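Local structure of small TOPRIM domain protein (Geobacillus stearothermophilus, 2FCJ) at residues Val53-Arg67 and Glu76-Ala90. The protein is of unknown function but carries a Toprim fold, the domain shared with topoisomerases and primases, and so may act on nucleic acids. Numbering follows the deposited sequence. Where two conformers were deposited one is given.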
loop_
_atom_site.group_PDB
_atom_site.type_symbol
_atom_site.label_atom_id
_atom_site.label_comp_id
_atom_site.label_asym_id
_atom_site.label_seq_id
_atom_site.Cartn_x
_atom_site.Cartn_y
_atom_site.Cartn_z
ATOM N N VAL A 53 6.011 -6.499 -3.247
ATOM C CA VAL A 53 4.717 -6.210 -2.631
ATOM C C VAL A 53 4.915 -5.358 -1.381
ATOM O O VAL A 53 5.832 -5.604 -0.586
ATOM C CB VAL A 53 3.997 -7.513 -2.239
ATOM C CG1 VAL A 53 2.634 -7.221 -1.641
ATOM C CG2 VAL A 53 3.855 -8.437 -3.434
ATOM N N TYR A 54 4.014 -4.389 -1.205
ATOM C CA TYR A 54 4.052 -3.429 -0.110
ATOM C C TYR A 54 2.668 -3.358 0.497
ATOM O O TYR A 54 1.665 -3.446 -0.221
ATOM C CB TYR A 54 4.430 -2.041 -0.618
ATOM C CG TYR A 54 5.776 -1.996 -1.311
ATOM C CD1 TYR A 54 6.911 -1.603 -0.632
ATOM C CD2 TYR A 54 5.914 -2.404 -2.626
ATOM C CE1 TYR A 54 8.150 -1.571 -1.270
ATOM C CE2 TYR A 54 7.144 -2.365 -3.265
ATOM C CZ TYR A 54 8.245 -1.957 -2.574
ATOM O OH TYR A 54 9.462 -1.918 -3.224
ATOM N N LEU A 55 2.616 -3.167 1.805
ATOM C CA LEU A 55 1.376 -2.894 2.524
ATOM C C LEU A 55 1.438 -1.497 3.139
ATOM O O LEU A 55 2.344 -1.197 3.930
ATOM C CB LEU A 55 1.177 -3.925 3.640
ATOM C CG LEU A 55 -0.019 -3.658 4.542
ATOM C CD1 LEU A 55 -1.342 -3.839 3.830
ATOM C CD2 LEU A 55 0.058 -4.551 5.766
ATOM N N LEU A 56 0.459 -0.666 2.792
ATOM C CA LEU A 56 0.330 0.694 3.317
ATOM C C LEU A 56 -0.980 0.833 4.091
ATOM O O LEU A 56 -2.045 0.908 3.482
ATOM C CB LEU A 56 0.377 1.713 2.171
ATOM C CG LEU A 56 0.167 3.188 2.558
ATOM C CD1 LEU A 56 1.268 3.687 3.491
ATOM C CD2 LEU A 56 0.035 4.071 1.323
ATOM N N ALA A 57 -0.898 0.811 5.420
ATOM C CA ALA A 57 -2.078 0.792 6.265
ATOM C C ALA A 57 -2.078 2.032 7.136
ATOM O O ALA A 57 -1.023 2.614 7.399
ATOM C CB ALA A 57 -2.078 -0.451 7.151
ATOM N N ASP A 58 -3.239 2.378 7.676
ATOM C CA ASP A 58 -3.353 3.515 8.563
ATOM C C ASP A 58 -2.536 3.269 9.819
ATOM O O ASP A 58 -2.457 2.147 10.329
ATOM C CB ASP A 58 -4.820 3.747 8.928
ATOM C CG ASP A 58 -5.663 4.134 7.726
ATOM O OD1 ASP A 58 -5.140 4.792 6.804
ATOM O OD2 ASP A 58 -6.879 3.847 7.748
ATOM N N ALA A 59 -1.960 4.342 10.352
ATOM C CA ALA A 59 -1.365 4.297 11.677
ATOM C C ALA A 59 -2.471 4.470 12.706
ATOM O O ALA A 59 -2.632 5.548 13.276
ATOM C CB ALA A 59 -0.327 5.395 11.824
ATOM N N ASP A 60 -3.288 3.430 12.850
ATOM C CA ASP A 60 -4.343 3.340 13.856
ATOM C C ASP A 60 -4.648 1.872 14.136
ATOM O O ASP A 60 -3.921 0.991 13.673
ATOM C CB ASP A 60 -5.606 4.113 13.443
ATOM C CG ASP A 60 -6.319 3.515 12.226
ATOM O OD1 ASP A 60 -6.086 2.336 11.874
ATOM O OD2 ASP A 60 -7.165 4.229 11.647
ATOM N N GLU A 61 -5.701 1.594 14.896
ATOM C CA GLU A 61 -5.957 0.237 15.384
ATOM C C GLU A 61 -6.291 -0.742 14.255
ATOM O O GLU A 61 -5.675 -1.816 14.112
ATOM C CB GLU A 61 -7.083 0.259 16.435
ATOM C CG GLU A 61 -7.002 1.444 17.409
ATOM C CD GLU A 61 -7.379 2.777 16.712
ATOM O OE1 GLU A 61 -8.962 2.865 16.667
ATOM O OE2 GLU A 61 -6.676 3.768 16.427
ATOM N N ALA A 62 -7.228 -0.340 13.405
ATOM C CA ALA A 62 -7.621 -1.182 12.298
ATOM C C ALA A 62 -6.403 -1.473 11.433
ATOM O O ALA A 62 -6.239 -2.592 10.943
ATOM C CB ALA A 62 -8.711 -0.522 11.488
ATOM N N GLY A 63 -5.563 -0.456 11.241
ATOM C CA GLY A 63 -4.373 -0.589 10.408
ATOM C C GLY A 63 -3.404 -1.585 11.007
ATOM O O GLY A 63 -2.854 -2.430 10.300
ATOM N N GLU A 64 -3.233 -1.512 12.324
ATOM C CA GLU A 64 -2.336 -2.392 13.056
ATOM C C GLU A 64 -2.832 -3.839 13.025
ATOM O O GLU A 64 -2.036 -4.779 12.898
ATOM C CB GLU A 64 -2.174 -1.893 14.502
ATOM C CG GLU A 64 -0.928 -2.404 15.183
ATOM C CD GLU A 64 0.340 -1.749 14.673
ATOM O OE1 GLU A 64 0.346 -1.235 13.541
ATOM O OE2 GLU A 64 1.338 -1.732 15.424
ATOM N N LYS A 65 -4.145 -4.019 13.065
ATOM C CA LYS A 65 -4.746 -5.346 12.938
ATOM C C LYS A 65 -4.400 -5.984 11.587
ATOM O O LYS A 65 -4.093 -7.177 11.488
ATOM C CB LYS A 65 -6.265 -5.249 13.076
ATOM C CG LYS A 65 -6.986 -6.586 13.078
ATOM C CD LYS A 65 -8.339 -6.479 13.783
ATOM C CE LYS A 65 -9.407 -5.936 12.835
ATOM N NZ LYS A 65 -10.794 -6.255 13.304
ATOM N N LEU A 66 -4.516 -5.193 10.531
ATOM C CA LEU A 66 -4.179 -5.660 9.206
ATOM C C LEU A 66 -2.689 -5.954 9.098
ATOM O O LEU A 66 -2.294 -6.989 8.586
ATOM C CB LEU A 66 -4.594 -4.608 8.186
ATOM C CG LEU A 66 -4.523 -5.026 6.722
ATOM C CD1 LEU A 66 -5.456 -6.210 6.455
ATOM C CD2 LEU A 66 -4.913 -3.848 5.839
ATOM N N ARG A 67 -1.864 -5.095 9.676
ATOM C CA ARG A 67 -0.431 -5.384 9.669
ATOM C C ARG A 67 -0.115 -6.687 10.385
ATOM O O ARG A 67 0.726 -7.469 9.926
ATOM C CB ARG A 67 0.373 -4.258 10.300
ATOM C CG ARG A 67 0.379 -2.997 9.482
ATOM C CD ARG A 67 1.467 -2.087 9.969
ATOM N NE ARG A 67 1.311 -0.760 9.407
ATOM C CZ ARG A 67 1.686 -0.431 8.174
ATOM N NH1 ARG A 67 2.272 -1.330 7.392
ATOM N NH2 ARG A 67 1.499 0.811 7.738
ATOM N N GLU A 76 6.042 -11.749 3.200
ATOM C CA GLU A 76 6.813 -11.275 2.052
ATOM C C GLU A 76 6.542 -9.813 1.799
ATOM O O GLU A 76 7.359 -9.135 1.168
ATOM C CB GLU A 76 6.436 -12.074 0.793
ATOM C CG GLU A 76 6.855 -13.518 0.821
ATOM C CD GLU A 76 5.735 -14.454 1.221
ATOM O OE1 GLU A 76 4.875 -14.083 2.053
ATOM O OE2 GLU A 76 5.717 -15.589 0.719
ATOM N N ALA A 77 5.370 -9.348 2.225
ATOM C CA ALA A 77 4.954 -7.984 1.960
ATOM C C ALA A 77 5.718 -7.018 2.841
ATOM O O ALA A 77 5.782 -7.189 4.069
ATOM C CB ALA A 77 3.460 -7.836 2.190
ATOM N N GLU A 78 6.301 -5.996 2.224
ATOM C CA GLU A 78 7.032 -4.972 2.960
ATOM C C GLU A 78 6.092 -3.901 3.494
ATOM O O GLU A 78 5.250 -3.374 2.755
ATOM C CB GLU A 78 8.041 -4.324 2.015
ATOM C CG GLU A 78 8.924 -3.267 2.631
ATOM C CD GLU A 78 9.940 -2.742 1.640
ATOM O OE1 GLU A 78 10.131 -3.396 0.596
ATOM O OE2 GLU A 78 10.543 -1.685 1.915
ATOM N N HIS A 79 6.258 -3.527 4.752
ATOM C CA HIS A 79 5.368 -2.552 5.357
ATOM C C HIS A 79 5.829 -1.117 5.143
ATOM O O HIS A 79 6.984 -0.789 5.420
ATOM C CB HIS A 79 5.203 -2.845 6.849
ATOM C CG HIS A 79 4.501 -4.136 7.126
ATOM N ND1 HIS A 79 3.413 -4.233 7.962
ATOM C CD2 HIS A 79 4.701 -5.377 6.623
ATOM C CE1 HIS A 79 3.008 -5.491 8.008
ATOM N NE2 HIS A 79 3.736 -6.192 7.159
ATOM N N LEU A 80 4.942 -0.291 4.601
ATOM C CA LEU A 80 5.181 1.140 4.446
ATOM C C LEU A 80 4.331 1.890 5.442
ATOM O O LEU A 80 3.245 1.443 5.806
ATOM C CB LEU A 80 4.786 1.585 3.043
ATOM C CG LEU A 80 5.600 0.952 1.919
ATOM C CD1 LEU A 80 5.153 1.513 0.585
ATOM C CD2 LEU A 80 7.078 1.217 2.153
ATOM N N TYR A 81 4.843 3.018 5.915
ATOM C CA TYR A 81 4.227 3.720 7.023
ATOM C C TYR A 81 4.136 5.182 6.646
ATOM O O TYR A 81 5.105 5.761 6.154
ATOM C CB TYR A 81 5.083 3.581 8.288
ATOM C CG TYR A 81 5.292 2.159 8.754
ATOM C CD1 TYR A 81 4.392 1.551 9.620
ATOM C CD2 TYR A 81 6.404 1.431 8.348
ATOM C CE1 TYR A 81 4.591 0.257 10.059
ATOM C CE2 TYR A 81 6.576 0.120 8.738
ATOM C CZ TYR A 81 5.678 -0.456 9.595
ATOM O OH TYR A 81 5.899 -1.747 10.028
ATOM N N ILE A 82 2.963 5.764 6.805
ATOM C CA ILE A 82 2.886 7.198 6.944
ATOM C C ILE A 82 3.297 7.632 8.346
ATOM O O ILE A 82 3.397 6.817 9.271
ATOM C CB ILE A 82 1.502 7.752 6.594
ATOM C CG1 ILE A 82 0.429 7.116 7.471
ATOM C CG2 ILE A 82 1.187 7.534 5.112
ATOM C CD1 ILE A 82 -0.774 7.999 7.634
ATOM N N ASP A 83 3.595 8.915 8.474
ATOM C CA ASP A 83 3.969 9.494 9.757
ATOM C C ASP A 83 2.755 9.297 10.644
ATOM O O ASP A 83 1.664 9.745 10.300
ATOM C CB ASP A 83 4.233 10.987 9.537
ATOM C CG ASP A 83 4.732 11.715 10.787
ATOM O OD1 ASP A 83 4.584 11.198 11.912
ATOM O OD2 ASP A 83 5.203 12.869 10.633
ATOM N N ARG A 84 2.937 8.652 11.790
ATOM C CA ARG A 84 1.778 8.373 12.630
ATOM C C ARG A 84 1.161 9.683 13.140
ATOM O O ARG A 84 0.036 9.687 13.653
ATOM C CB ARG A 84 2.121 7.413 13.772
ATOM C CG ARG A 84 3.132 7.966 14.755
ATOM C CD ARG A 84 3.585 6.924 15.775
ATOM N NE ARG A 84 4.493 5.926 15.222
ATOM C CZ ARG A 84 5.816 6.065 15.173
ATOM N NH1 ARG A 84 6.393 7.181 15.598
ATOM N NH2 ARG A 84 6.569 5.089 14.682
ATOM N N ALA A 85 1.835 10.803 12.877
ATOM C CA ALA A 85 1.289 12.127 13.181
ATOM C C ALA A 85 0.171 12.562 12.236
ATOM O O ALA A 85 -0.591 13.482 12.539
ATOM C CB ALA A 85 2.404 13.176 13.222
ATOM N N TYR A 86 0.036 11.880 11.103
ATOM C CA TYR A 86 -1.092 12.134 10.206
ATOM C C TYR A 86 -2.164 11.029 10.361
ATOM O O TYR A 86 -3.320 11.225 9.996
ATOM C CB TYR A 86 -0.614 12.276 8.740
ATOM C CG TYR A 86 -0.014 13.644 8.344
ATOM C CD1 TYR A 86 -0.796 14.798 8.289
ATOM C CD2 TYR A 86 1.290 13.739 7.863
ATOM C CE1 TYR A 86 -0.250 16.036 7.889
ATOM C CE2 TYR A 86 1.833 14.962 7.454
ATOM C CZ TYR A 86 1.069 16.103 7.463
ATOM O OH TYR A 86 1.644 17.303 7.058
ATOM N N ARG A 87 -1.782 9.897 10.943
ATOM C CA ARG A 87 -2.751 8.886 11.380
ATOM C C ARG A 87 -3.269 7.967 10.262
ATOM O O ARG A 87 -3.060 6.748 10.295
ATOM C CB ARG A 87 -3.941 9.550 12.069
ATOM C CG ARG A 87 -4.713 8.609 12.974
ATOM C CD ARG A 87 -5.992 9.264 13.491
ATOM N NE ARG A 87 -6.963 8.276 13.951
ATOM C CZ ARG A 87 -8.149 8.580 14.471
ATOM N NH1 ARG A 87 -8.976 7.615 14.854
ATOM N NH2 ARG A 87 -8.513 9.850 14.598
ATOM N N GLU A 88 -3.998 8.557 9.325
ATOM C CA GLU A 88 -4.637 7.810 8.233
ATOM C C GLU A 88 -4.071 8.214 6.881
ATOM O O GLU A 88 -3.834 9.393 6.618
ATOM C CB GLU A 88 -6.143 8.088 8.229
ATOM C CG GLU A 88 -6.894 7.536 9.429
ATOM C CD GLU A 88 -8.343 8.004 9.464
ATOM O OE1 GLU A 88 -8.913 8.276 8.382
ATOM O OE2 GLU A 88 -8.888 8.165 10.579
ATOM N N VAL A 89 -3.959 7.241 5.978
ATOM C CA VAL A 89 -3.506 7.495 4.629
ATOM C C VAL A 89 -4.407 8.543 3.984
ATOM O O VAL A 89 -3.948 9.425 3.250
ATOM C CB VAL A 89 -3.537 6.186 3.814
ATOM C CG1 VAL A 89 -3.165 6.457 2.372
ATOM C CG2 VAL A 89 -2.598 5.172 4.442
ATOM N N ALA A 90 -5.698 8.476 4.312
ATOM C CA ALA A 90 -6.684 9.409 3.786
ATOM C C ALA A 90 -6.447 10.843 4.249
ATOM O O ALA A 90 -6.851 11.790 3.579
ATOM C CB ALA A 90 -8.091 8.962 4.171
HETATM O O HOH W 1 7.289 -8.832 -1.882
HETATM O O HOH W 2 1.267 3.702 8.482
HETATM O O HOH W 3 -7.017 6.109 5.167
#
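The guanidinium of Arg67 lies between Tyr81 and Ala57: Tyr81 CE1 sits 3.4 Å above the centre of one face, Ala57 CB covers the other face off-centre, and His79 ND1 comes in plane at the edge. Tyr81's ring lies over its guanidinium face with the two planes 33° apart. The imidazole of His79 carries Leu55 CD2 over one face as a CH-pi contact, 4.2 Å from the ring centroid, with Arg67 O at its edge. These groups occupy a right-handed beta-alpha-beta crossover of the Toprim fold, strand 52-56 and strand 78-80 joined by helix 61-73. Parallel pairing is established by Glu78 N to Val53 O, Leu55 N to Glu78 O and Leu80 N to Leu55 O, the last 2.8 Å long. From the helix, Arg67 reaches back to Leu80 O because its chain is extended from CG to NE (chi3 -167°). Arg67 NH2 donates to Leu80 O at 2.7 Å, and a water joins the same nitrogen to Ala57 O. An alanine here would remove the guanidinium, and Leu80 O would probably lose its side-chain donor while the Tyr81 ring was left freer to turn. On the sheet face bearing Tyr54 and Leu80, Tyr54 CD1 packs against Leu80 CD1 at 3.8 Å, while the phenol OH bonds to Asp52. Leu56 CG meets Val89 CG2 at 3.9 Å, and Leu56 also packs on Leu97 of helix 94-103. Beyond the strands, Asp60 caps helix 61-73 through Gly63 N, and Asp58, in the acidic Asp-x-Asp pattern associated with metal binding in Toprim enzymes, holds the loop that carries Glu88 and Val89: Val89 N donates to Asp58 OD1 at 2.8 Å, from the anti side and 30° out of the carboxylate plane.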